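PDB 3CNV: putative GntR-family transcriptional regulator from Bordetella bronchiseptica RB50, which probably regulates transcription as a GntR-family repressor or activator, its UTRA domain presumably sensing a small effector molecule. Local coordinates for residues Tyr3-Leu8 with Val98-Ala103; Ile63-Leu68 with Val145-Tyr150; Ala103-Arg108 with Leu129-Ile134. One frame throughout, in Å; residues are numbered along the deposited sequence.

Overall arrangement
From the N terminus, the loop 3-8 opens contact 1, which closes about 90 residues later on 98-103, which leads into strand 102-111. Before that closure the chain has laid down strand 59-69, whose segment 63-68 opens contact 2. Contact 2 closes only at 145-150, so contacts 1 and 2 cross. Contact 3, 103-108 with 129-134, begins at Ala103, the residue it shares with contact 1, and is nested inside the loop closed by contact 2. Contacts 2 and 3 are two strand pairings of one six-stranded antiparallel sheet, joined by strands 127-137 and 141-150. Contact 1 ties the N-terminal loop to strand 102-111, outermost of that sheet within this chain.

Contact 1 of 3, residues Tyr3-Leu8 with Val98-Ala103; sequences YRFLRL and VSMVRA
The backbone oxygen of Met100, a selenomethionine, is gripped by two nitrogens of Arg4. NH2 of Arg4 lies 2.6 Å from Met100 O, and NE of Arg4 lies 2.9 Å from the same oxygen. The guanidinium meets it edge-on, with the oxygen in its plane. Both donors come from the same face of the Met100 carbonyl, and NH2 stands above that plane. The NH2 bond is the straighter of the two, at 154°, and the NE bond is more bent. With CG opposite the backbone N (chi1 176°), the Arg4 chain lays CG over one face of Phe5. The bend at chi2 then turns the chain on toward Met100 O.

Phe5 is sandwiched. CG of Arg4 sits over the centre of one ring face. On the opposite face the methyl of Ala103 makes a CH-pi contact, with CB 3.6 Å from the centroid of the Phe5 ring. The guanidinium is also touched on one face by CE1 of Phe5. Met100 meets the ring through its CB, 3.7 Å from CE2 of Phe5, and the two side chains cross at about a right angle. The selenium end of Met100 leads away from the loop. Two bonds in one plane should limit rotation of the guanidinium.

NH1 of Arg4 has a second partner, the terminal carboxylate of Asn162 of a second subunit. A citrate ion, probably from the crystallisation liquor, is bound by the backbone nitrogens of Arg4 and Phe5. Val101 and Arg102 form a classic beta bulge opposite Tyr136 of strand 127-137. The contact packs against helix 88-96, where Tyr89 touches Arg4 and Met100 and meets Phe5 edge-to-face. Phe5 also touches Arg133 and Ser135 of strand 127-137, and Met100 touches Ser135 and Met143 of strand 141-150.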
loop_
_atom_site.group_PDB
_atom_site.type_symbol
_atom_site.label_atom_id
_atom_site.label_comp_id
_atom_site.label_asym_id
_atom_site.label_seq_id
_atom_site.Cartn_x
_atom_site.Cartn_y
_atom_site.Cartn_z
ATOM N N TYR C 3 14.174 -5.861 6.309
ATOM C CA TYR C 3 13.822 -5.453 4.936
ATOM C C TYR C 3 13.120 -4.110 4.882
ATOM O O TYR C 3 12.400 -3.728 5.828
ATOM C CB TYR C 3 12.903 -6.452 4.230
ATOM C CG TYR C 3 13.363 -7.902 4.179
ATOM C CD1 TYR C 3 14.627 -8.218 3.833
ATOM C CD2 TYR C 3 12.492 -8.918 4.384
ATOM C CE1 TYR C 3 15.093 -9.511 3.771
ATOM C CE2 TYR C 3 12.925 -10.282 4.308
ATOM C CZ TYR C 3 14.249 -10.552 3.993
ATOM O OH TYR C 3 14.785 -11.825 3.875
ATOM N N ARG C 4 13.403 -3.407 3.796
ATOM C CA ARG C 4 12.799 -2.156 3.483
ATOM C C ARG C 4 11.672 -2.390 2.483
ATOM O O ARG C 4 10.480 -1.923 2.694
ATOM C CB ARG C 4 13.850 -1.149 2.946
ATOM C CG ARG C 4 13.258 0.163 2.510
ATOM C CD ARG C 4 12.813 0.887 3.681
ATOM N NE ARG C 4 12.046 2.116 3.413
ATOM C CZ ARG C 4 10.737 2.147 3.217
ATOM N NH1 ARG C 4 9.987 1.054 3.286
ATOM N NH2 ARG C 4 10.157 3.295 2.985
ATOM N N PHE C 5 11.995 -3.050 1.386
ATOM C CA PHE C 5 10.993 -3.164 0.305
ATOM C C PHE C 5 10.719 -4.538 -0.185
ATOM O O PHE C 5 9.729 -4.779 -0.868
ATOM C CB PHE C 5 11.369 -2.348 -0.913
ATOM C CG PHE C 5 11.309 -0.874 -0.704
ATOM C CD1 PHE C 5 10.153 -0.273 -0.264
ATOM C CD2 PHE C 5 12.389 -0.071 -1.047
ATOM C CE1 PHE C 5 10.080 1.048 -0.120
ATOM C CE2 PHE C 5 12.288 1.349 -0.921
ATOM C CZ PHE C 5 11.165 1.880 -0.418
ATOM N N LEU C 6 11.587 -5.456 0.189
ATOM C CA LEU C 6 11.528 -6.838 -0.329
ATOM C C LEU C 6 10.233 -7.502 0.056
ATOM O O LEU C 6 9.950 -7.574 1.239
ATOM C CB LEU C 6 12.747 -7.640 0.219
ATOM C CG LEU C 6 12.888 -9.067 -0.357
ATOM C CD1 LEU C 6 13.220 -8.984 -1.820
ATOM C CD2 LEU C 6 13.941 -9.875 0.370
ATOM N N ARG C 7 9.495 -8.062 -0.924
ATOM C CA ARG C 7 8.165 -8.631 -0.668
ATOM C C ARG C 7 8.156 -10.151 -0.859
ATOM O O ARG C 7 7.142 -10.815 -0.820
ATOM C CB ARG C 7 7.116 -7.988 -1.611
ATOM C CG ARG C 7 6.814 -6.580 -1.338
ATOM C CD ARG C 7 6.341 -6.394 0.110
ATOM N NE ARG C 7 5.996 -5.033 0.174
ATOM C CZ ARG C 7 4.975 -4.492 -0.505
ATOM N NH1 ARG C 7 4.206 -5.253 -1.315
ATOM N NH2 ARG C 7 4.772 -3.184 -0.423
ATOM N N LEU C 8 9.355 -10.708 -0.969
ATOM C CA LEU C 8 9.499 -12.167 -1.040
ATOM C C LEU C 8 9.034 -12.862 0.242
ATOM O O LEU C 8 9.338 -12.461 1.369
ATOM C CB LEU C 8 10.918 -12.574 -1.395
ATOM C CG LEU C 8 11.175 -12.881 -2.877
ATOM C CD1 LEU C 8 12.317 -13.824 -2.890
ATOM C CD2 LEU C 8 10.021 -13.562 -3.637
ATOM N N VAL C 98 21.035 8.066 3.253
ATOM C CA VAL C 98 19.916 7.988 2.291
ATOM C C VAL C 98 18.826 7.018 2.749
ATOM O O VAL C 98 19.047 5.839 2.804
ATOM C CB VAL C 98 20.492 7.614 0.916
ATOM C CG1 VAL C 98 19.373 7.352 -0.100
ATOM C CG2 VAL C 98 21.468 8.721 0.478
ATOM N N SER C 99 17.661 7.557 3.162
ATOM C CA SER C 99 16.524 6.759 3.639
ATOM C C SER C 99 15.396 6.884 2.664
ATOM O O SER C 99 14.985 7.973 2.316
ATOM C CB SER C 99 15.916 7.228 4.970
ATOM O OG SER C 99 16.861 7.289 5.998
HETATM N N MSE C 100 14.935 5.740 2.210
HETATM C CA MSE C 100 13.835 5.683 1.231
HETATM C C MSE C 100 12.456 5.753 1.922
HETATM O O MSE C 100 12.114 4.981 2.869
HETATM C CB MSE C 100 13.943 4.427 0.403
HETATM C CG MSE C 100 15.309 4.087 -0.128
HETATM SE SE MSE C 100 16.010 5.529 -1.256
HETATM C CE MSE C 100 17.736 4.608 -1.736
ATOM N N VAL C 101 11.633 6.662 1.428
ATOM C CA VAL C 101 10.292 6.840 1.920
ATOM C C VAL C 101 9.242 6.162 1.056
ATOM O O VAL C 101 8.172 5.791 1.542
ATOM C CB VAL C 101 9.969 8.384 2.064
ATOM C CG1 VAL C 101 11.038 9.031 2.886
ATOM C CG2 VAL C 101 9.915 9.034 0.727
ATOM N N ARG C 102 9.562 5.958 -0.215
ATOM C CA ARG C 102 8.653 5.345 -1.168
ATOM C C ARG C 102 9.411 4.607 -2.221
ATOM O O ARG C 102 10.509 5.008 -2.605
ATOM C CB ARG C 102 7.819 6.461 -1.943
ATOM C CG ARG C 102 6.634 5.880 -2.739
ATOM C CD ARG C 102 5.853 6.984 -3.522
ATOM N NE ARG C 102 6.307 7.256 -4.893
ATOM C CZ ARG C 102 6.881 8.399 -5.230
ATOM N NH1 ARG C 102 7.063 9.320 -4.306
ATOM N NH2 ARG C 102 7.244 8.658 -6.473
ATOM N N ALA C 103 8.738 3.650 -2.812
ATOM C CA ALA C 103 9.227 2.963 -4.034
ATOM C C ALA C 103 8.104 2.775 -5.048
ATOM O O ALA C 103 6.973 2.442 -4.688
ATOM C CB ALA C 103 9.880 1.636 -3.759
#

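Contact 2 of 3, residues Ile63-Leu68 with Val145-Tyr150; sequences IDDLWL and VRRGLY
Asp65 and Arg147 are brought together by their torsions. CG of Asp65 lies beside its backbone N (chi1 -76°), while the Arg147 chain runs straight and then turns at chi3 (29°). The two side chains lie side by side, pointing the same way. NH2 of Arg147 forms a salt bridge with OD2 of Asp65 at 2.6 Å. The hydrogen bond in it is weak, with an angle at hydrogen of only 126°. The carboxylate and guanidinium planes are steeply inclined to each other. The other oxygen of Asp65 is held by Arg51.

Trp67 and Val145 share this face. CE3 of Trp67 packs against CG1 of Val145 at 3.7 Å. The indole also offers its edge to NH2 of Arg147.

On the other face lie Asp64, Leu66 and Arg146. CG of Leu66 rests 3.7 Å from NE of Arg146. Asp64 and Arg146 make only a long ion pair, 4.0 Å from OD2 of Asp64 to NH1 of Arg146, without a direct N-H bond. A water bridges these same two atoms. The stronger partners are Arg52 for Asp64 and Glu144 for Arg146, whose NH1 also binds a citrate ion. OD1 of Asp64 lies 3.3 Å from CA of Gly148, so the carboxylate uses the room left by the missing side chain.

Six backbone hydrogen bonds join the strands in antiparallel register, in the hydrogen-bonded pairs Ile63-Leu149, Asp65-Arg147 and Trp67-Val145. Strands 59-69 and 141-150 are the middle pair of the six-stranded antiparallel sheet of this UTRA domain. The bound citrate is consistent with an effector pocket on the Arg146 face.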
loop_
_atom_site.group_PDB
_atom_site.type_symbol
_atom_site.label_atom_id
_atom_site.label_comp_id
_atom_site.label_asym_id
_atom_site.label_seq_id
_atom_site.Cartn_x
_atom_site.Cartn_y
_atom_site.Cartn_z
ATOM N N ILE C 63 18.275 -12.048 -8.573
ATOM C CA ILE C 63 19.382 -11.288 -9.116
ATOM C C ILE C 63 18.916 -9.837 -9.268
ATOM O O ILE C 63 17.915 -9.530 -9.950
ATOM C CB ILE C 63 19.972 -11.828 -10.471
ATOM C CG1 ILE C 63 20.363 -13.281 -10.374
ATOM C CG2 ILE C 63 21.161 -10.928 -10.983
ATOM C CD1 ILE C 63 21.647 -13.590 -9.574
ATOM N N ASP C 64 19.568 -8.977 -8.496
ATOM C CA ASP C 64 19.274 -7.532 -8.483
ATOM C C ASP C 64 20.394 -6.777 -9.196
ATOM O O ASP C 64 21.577 -7.015 -8.944
ATOM C CB ASP C 64 19.225 -6.960 -7.083
ATOM C CG ASP C 64 17.957 -7.229 -6.329
ATOM O OD1 ASP C 64 16.867 -7.234 -6.973
ATOM O OD2 ASP C 64 18.058 -7.366 -5.033
ATOM N N ASP C 65 20.010 -5.877 -10.079
ATOM C CA ASP C 65 20.910 -4.867 -10.661
ATOM C C ASP C 65 20.431 -3.539 -10.095
ATOM O O ASP C 65 19.260 -3.224 -10.202
ATOM C CB ASP C 65 20.880 -4.790 -12.197
ATOM C CG ASP C 65 21.632 -5.921 -12.866
ATOM O OD1 ASP C 65 22.656 -6.337 -12.325
ATOM O OD2 ASP C 65 21.211 -6.381 -13.948
ATOM N N LEU C 66 21.357 -2.737 -9.605
ATOM C CA LEU C 66 21.054 -1.429 -8.961
ATOM C C LEU C 66 21.889 -0.369 -9.645
ATOM O O LEU C 66 23.018 -0.601 -10.041
ATOM C CB LEU C 66 21.504 -1.442 -7.462
ATOM C CG LEU C 66 20.919 -2.214 -6.324
ATOM C CD1 LEU C 66 21.227 -3.729 -6.391
ATOM C CD2 LEU C 66 21.470 -1.514 -5.096
ATOM N N TRP C 67 21.344 0.827 -9.703
ATOM C CA TRP C 67 22.053 1.977 -10.234
ATOM C C TRP C 67 21.782 3.123 -9.231
ATOM O O TRP C 67 20.640 3.437 -8.909
ATOM C CB TRP C 67 21.490 2.399 -11.598
ATOM C CG TRP C 67 21.745 1.468 -12.749
ATOM C CD1 TRP C 67 22.763 1.534 -13.646
ATOM C CD2 TRP C 67 20.970 0.328 -13.107
ATOM N NE1 TRP C 67 22.661 0.514 -14.546
ATOM C CE2 TRP C 67 21.574 -0.258 -14.219
ATOM C CE3 TRP C 67 19.817 -0.244 -12.596
ATOM C CZ2 TRP C 67 21.042 -1.395 -14.846
ATOM C CZ3 TRP C 67 19.306 -1.365 -13.193
ATOM C CH2 TRP C 67 19.919 -1.954 -14.301
ATOM N N LEU C 68 22.840 3.734 -8.789
ATOM C CA LEU C 68 22.829 4.821 -7.825
ATOM C C LEU C 68 23.592 6.053 -8.327
ATOM O O LEU C 68 24.629 5.932 -8.924
ATOM C CB LEU C 68 23.456 4.322 -6.546
ATOM C CG LEU C 68 22.895 3.015 -5.952
ATOM C CD1 LEU C 68 23.920 2.362 -5.038
ATOM C CD2 LEU C 68 21.622 3.377 -5.166
ATOM N N VAL C 145 17.611 3.039 -8.706
ATOM C CA VAL C 145 16.943 2.203 -9.679
ATOM C C VAL C 145 17.373 0.799 -9.436
ATOM O O VAL C 145 18.548 0.510 -9.347
ATOM C CB VAL C 145 17.243 2.565 -11.156
ATOM C CG1 VAL C 145 16.573 1.506 -12.134
ATOM C CG2 VAL C 145 16.724 3.968 -11.519
ATOM N N ARG C 146 16.417 -0.086 -9.258
ATOM C CA ARG C 146 16.768 -1.488 -9.080
ATOM C C ARG C 146 15.852 -2.372 -9.936
ATOM O O ARG C 146 14.615 -2.203 -9.913
ATOM C CB ARG C 146 16.635 -1.860 -7.571
ATOM C CG ARG C 146 17.011 -3.306 -7.243
ATOM C CD ARG C 146 16.842 -3.675 -5.758
ATOM N NE ARG C 146 17.600 -2.829 -4.846
ATOM C CZ ARG C 146 17.823 -3.070 -3.564
ATOM N NH1 ARG C 146 17.244 -4.105 -2.956
ATOM N NH2 ARG C 146 18.571 -2.213 -2.868
ATOM N N ARG C 147 16.467 -3.277 -10.719
ATOM C CA ARG C 147 15.782 -4.288 -11.408
ATOM C C ARG C 147 16.098 -5.647 -10.830
ATOM O O ARG C 147 17.264 -6.107 -10.809
ATOM C CB ARG C 147 16.128 -4.343 -12.873
ATOM C CG ARG C 147 15.377 -5.532 -13.504
ATOM C CD ARG C 147 15.719 -5.759 -14.988
ATOM N NE ARG C 147 17.073 -5.334 -15.332
ATOM C CZ ARG C 147 18.179 -6.084 -15.226
ATOM N NH1 ARG C 147 18.131 -7.315 -14.751
ATOM N NH2 ARG C 147 19.351 -5.574 -15.603
ATOM N N GLY C 148 15.035 -6.270 -10.320
ATOM C CA GLY C 148 15.151 -7.554 -9.728
ATOM C C GLY C 148 14.548 -8.642 -10.612
ATOM O O GLY C 148 13.529 -8.474 -11.261
ATOM N N LEU C 149 15.189 -9.775 -10.591
ATOM C CA LEU C 149 14.652 -10.939 -11.263
ATOM C C LEU C 149 14.595 -12.022 -10.221
ATOM O O LEU C 149 15.623 -12.422 -9.683
ATOM C CB LEU C 149 15.513 -11.347 -12.489
ATOM C CG LEU C 149 15.464 -10.470 -13.748
ATOM C CD1 LEU C 149 16.765 -10.786 -14.531
ATOM C CD2 LEU C 149 14.170 -10.714 -14.628
ATOM N N TYR C 150 13.377 -12.509 -10.015
ATOM C CA TYR C 150 13.031 -13.397 -8.941
ATOM C C TYR C 150 12.584 -14.714 -9.502
ATOM O O TYR C 150 11.740 -14.813 -10.396
ATOM C CB TYR C 150 11.854 -12.851 -8.115
ATOM C CG TYR C 150 12.072 -11.552 -7.367
ATOM C CD1 TYR C 150 12.624 -10.433 -7.974
ATOM C CD2 TYR C 150 11.653 -11.424 -6.071
ATOM C CE1 TYR C 150 12.754 -9.208 -7.275
ATOM C CE2 TYR C 150 11.793 -10.197 -5.346
ATOM C CZ TYR C 150 12.365 -9.105 -5.966
ATOM O OH TYR C 150 12.467 -7.945 -5.253
HETATM O O HOH W 1 18.323 -8.222 -12.315
HETATM O O HOH W 2 14.499 -6.364 -6.241
HETATM O O HOH W 3 15.819 -6.534 -3.859
#

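Contact 3 of 3, residues Ala103-Arg108 with Leu129-Ile134; sequences ADEKLR and LQVDRI
Glu105 and Arg133 form the first salt bridge. NE and NH2 of Arg133 both reach OE2 of Glu105, at 2.8 Å and 3.0 Å. OE2 receives NE on its anti lone pair, and NH2 comes nearly along its C-O bond. The carboxylate and guanidinium are nearly coplanar, 21° apart. A water donates to the same OE2. OE1 of Glu105 bonds Tyr157, and NH1 of Arg133 bonds Tyr89.

A second, less certain salt bridge lies on the other face. In one of its two conformers, Arg108 brings NH1 to 2.8 Å from OD2 of Asp132. NE2 of Gln130 also donates to OD2 of Asp132, at 2.9 Å and with a bent angle of 133°.

On the Glu105 face, Leu107 and Val131 lie side by side. Their apolar contact runs from CG of Leu107 to CG2 of Val131, at 4.0 Å. The CG1 methyl of Val131 packs against the Glu105 carboxylate, 3.4 Å from CD.

Six backbone hydrogen bonds link the hydrogen-bonded pairs Asp104-Ile134, Lys106-Asp132 and Arg108-Gln130.

Segment 103-108 belongs to the sheet's outermost strand within this chain. A strand of a second subunit pairs with it antiparallel, so the sheet runs on across the interface. Segment 129-134 is bonded on its other side to strand 141-150.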
loop_
_atom_site.group_PDB
_atom_site.type_symbol
_atom_site.label_atom_id
_atom_site.label_comp_id
_atom_site.label_asym_id
_atom_site.label_seq_id
_atom_site.Cartn_x
_atom_site.Cartn_y
_atom_site.Cartn_z
ATOM N N ALA C 103 8.738 3.650 -2.812
ATOM C CA ALA C 103 9.227 2.963 -4.034
ATOM C C ALA C 103 8.104 2.775 -5.048
ATOM O O ALA C 103 6.973 2.442 -4.688
ATOM C CB ALA C 103 9.880 1.636 -3.759
ATOM N N ASP C 104 8.378 3.036 -6.321
ATOM C CA ASP C 104 7.368 2.825 -7.363
ATOM C C ASP C 104 7.926 1.627 -8.178
ATOM O O ASP C 104 9.085 1.620 -8.560
ATOM C CB ASP C 104 7.193 4.013 -8.268
ATOM C CG ASP C 104 6.554 5.235 -7.579
ATOM O OD1 ASP C 104 5.815 5.081 -6.536
ATOM O OD2 ASP C 104 6.781 6.372 -8.126
ATOM N N GLU C 105 7.111 0.600 -8.340
ATOM C CA GLU C 105 7.490 -0.635 -9.038
ATOM C C GLU C 105 6.608 -0.962 -10.235
ATOM O O GLU C 105 5.421 -0.657 -10.289
ATOM C CB GLU C 105 7.532 -1.822 -8.068
ATOM C CG GLU C 105 8.559 -1.758 -7.027
ATOM C CD GLU C 105 8.533 -2.939 -6.033
ATOM O OE1 GLU C 105 7.570 -3.746 -5.990
ATOM O OE2 GLU C 105 9.480 -3.008 -5.241
ATOM N N LYS C 106 7.231 -1.619 -11.201
ATOM C CA LYS C 106 6.603 -2.183 -12.386
ATOM C C LYS C 106 6.986 -3.681 -12.430
ATOM O O LYS C 106 8.191 -4.038 -12.476
ATOM C CB LYS C 106 7.086 -1.461 -13.657
ATOM C CG LYS C 106 6.799 0.001 -13.719
ATOM C CD LYS C 106 7.258 0.619 -15.035
ATOM C CE LYS C 106 6.770 2.064 -15.164
ATOM N NZ LYS C 106 6.787 2.546 -16.596
ATOM N N LEU C 107 5.969 -4.537 -12.286
ATOM C CA LEU C 107 6.133 -6.011 -12.289
ATOM C C LEU C 107 5.613 -6.665 -13.556
ATOM O O LEU C 107 4.575 -6.299 -14.153
ATOM C CB LEU C 107 5.505 -6.668 -11.091
ATOM C CG LEU C 107 6.056 -6.484 -9.674
ATOM C CD1 LEU C 107 5.987 -4.999 -9.188
ATOM C CD2 LEU C 107 5.261 -7.422 -8.800
ATOM N N ARG C 108 6.460 -7.559 -14.030
ATOM C CA ARG C 108 6.178 -8.367 -15.231
ATOM C C ARG C 108 6.758 -9.777 -15.117
ATOM O O ARG C 108 7.627 -10.043 -14.299
ATOM C CB ARG C 108 6.626 -7.647 -16.529
ATOM C CG ARG C 108 7.847 -6.687 -16.467
ATOM C CD ARG C 108 8.280 -5.957 -17.823
ATOM N NE ARG C 108 7.641 -4.651 -18.071
ATOM C CZ ARG C 108 7.987 -3.489 -17.516
ATOM N NH1 ARG C 108 8.968 -3.405 -16.665
ATOM N NH2 ARG C 108 7.355 -2.399 -17.835
ATOM N N LEU C 129 9.914 -13.507 -12.293
ATOM C CA LEU C 129 9.189 -12.268 -11.913
ATOM C C LEU C 129 10.201 -11.117 -11.961
ATOM O O LEU C 129 11.237 -11.135 -11.305
ATOM C CB LEU C 129 8.557 -12.352 -10.562
ATOM C CG LEU C 129 7.822 -11.099 -10.046
ATOM C CD1 LEU C 129 6.585 -10.780 -10.900
ATOM C CD2 LEU C 129 7.486 -11.179 -8.597
ATOM N N GLN C 130 9.943 -10.185 -12.862
ATOM C CA GLN C 130 10.784 -8.992 -12.962
ATOM C C GLN C 130 10.100 -7.852 -12.214
ATOM O O GLN C 130 8.926 -7.528 -12.428
ATOM C CB GLN C 130 11.118 -8.642 -14.408
ATOM C CG GLN C 130 11.875 -7.315 -14.598
ATOM C CD GLN C 130 12.331 -7.097 -16.052
ATOM O OE1 GLN C 130 13.102 -7.873 -16.589
ATOM N NE2 GLN C 130 11.789 -6.101 -16.693
ATOM N N VAL C 131 10.845 -7.296 -11.277
ATOM C CA VAL C 131 10.419 -6.165 -10.442
ATOM C C VAL C 131 11.360 -4.980 -10.772
ATOM O O VAL C 131 12.526 -4.932 -10.384
ATOM C CB VAL C 131 10.448 -6.474 -8.913
ATOM C CG1 VAL C 131 9.915 -5.244 -8.091
ATOM C CG2 VAL C 131 9.618 -7.797 -8.543
ATOM N N ASP C 132 10.845 -4.018 -11.519
ATOM C CA ASP C 132 11.590 -2.795 -11.791
ATOM C C ASP C 132 11.184 -1.678 -10.808
ATOM O O ASP C 132 10.045 -1.236 -10.810
ATOM C CB ASP C 132 11.328 -2.334 -13.250
ATOM C CG ASP C 132 12.035 -3.219 -14.286
ATOM O OD1 ASP C 132 13.215 -3.578 -14.070
ATOM O OD2 ASP C 132 11.398 -3.608 -15.299
ATOM N N ARG C 133 12.125 -1.212 -10.003
ATOM C CA ARG C 133 11.854 -0.270 -8.896
ATOM C C ARG C 133 12.609 1.055 -9.073
ATOM O O ARG C 133 13.793 1.078 -9.445
ATOM C CB ARG C 133 12.307 -0.927 -7.591
ATOM C CG ARG C 133 11.997 -0.120 -6.333
ATOM C CD ARG C 133 12.549 -0.698 -5.076
ATOM N NE ARG C 133 12.072 -2.055 -4.881
ATOM C CZ ARG C 133 12.666 -3.046 -4.239
ATOM N NH1 ARG C 133 13.834 -2.901 -3.687
ATOM N NH2 ARG C 133 12.047 -4.206 -4.176
ATOM N N ILE C 134 11.935 2.144 -8.795
ATOM C CA ILE C 134 12.619 3.386 -8.479
ATOM C C ILE C 134 12.273 3.770 -7.060
ATOM O O ILE C 134 11.120 3.816 -6.733
ATOM C CB ILE C 134 12.210 4.519 -9.451
ATOM C CG1 ILE C 134 12.332 4.069 -10.909
ATOM C CG2 ILE C 134 12.986 5.794 -9.132
ATOM C CD1 ILE C 134 11.628 5.091 -11.954
HETATM O O HOH W 4 9.220 -5.009 -3.669
#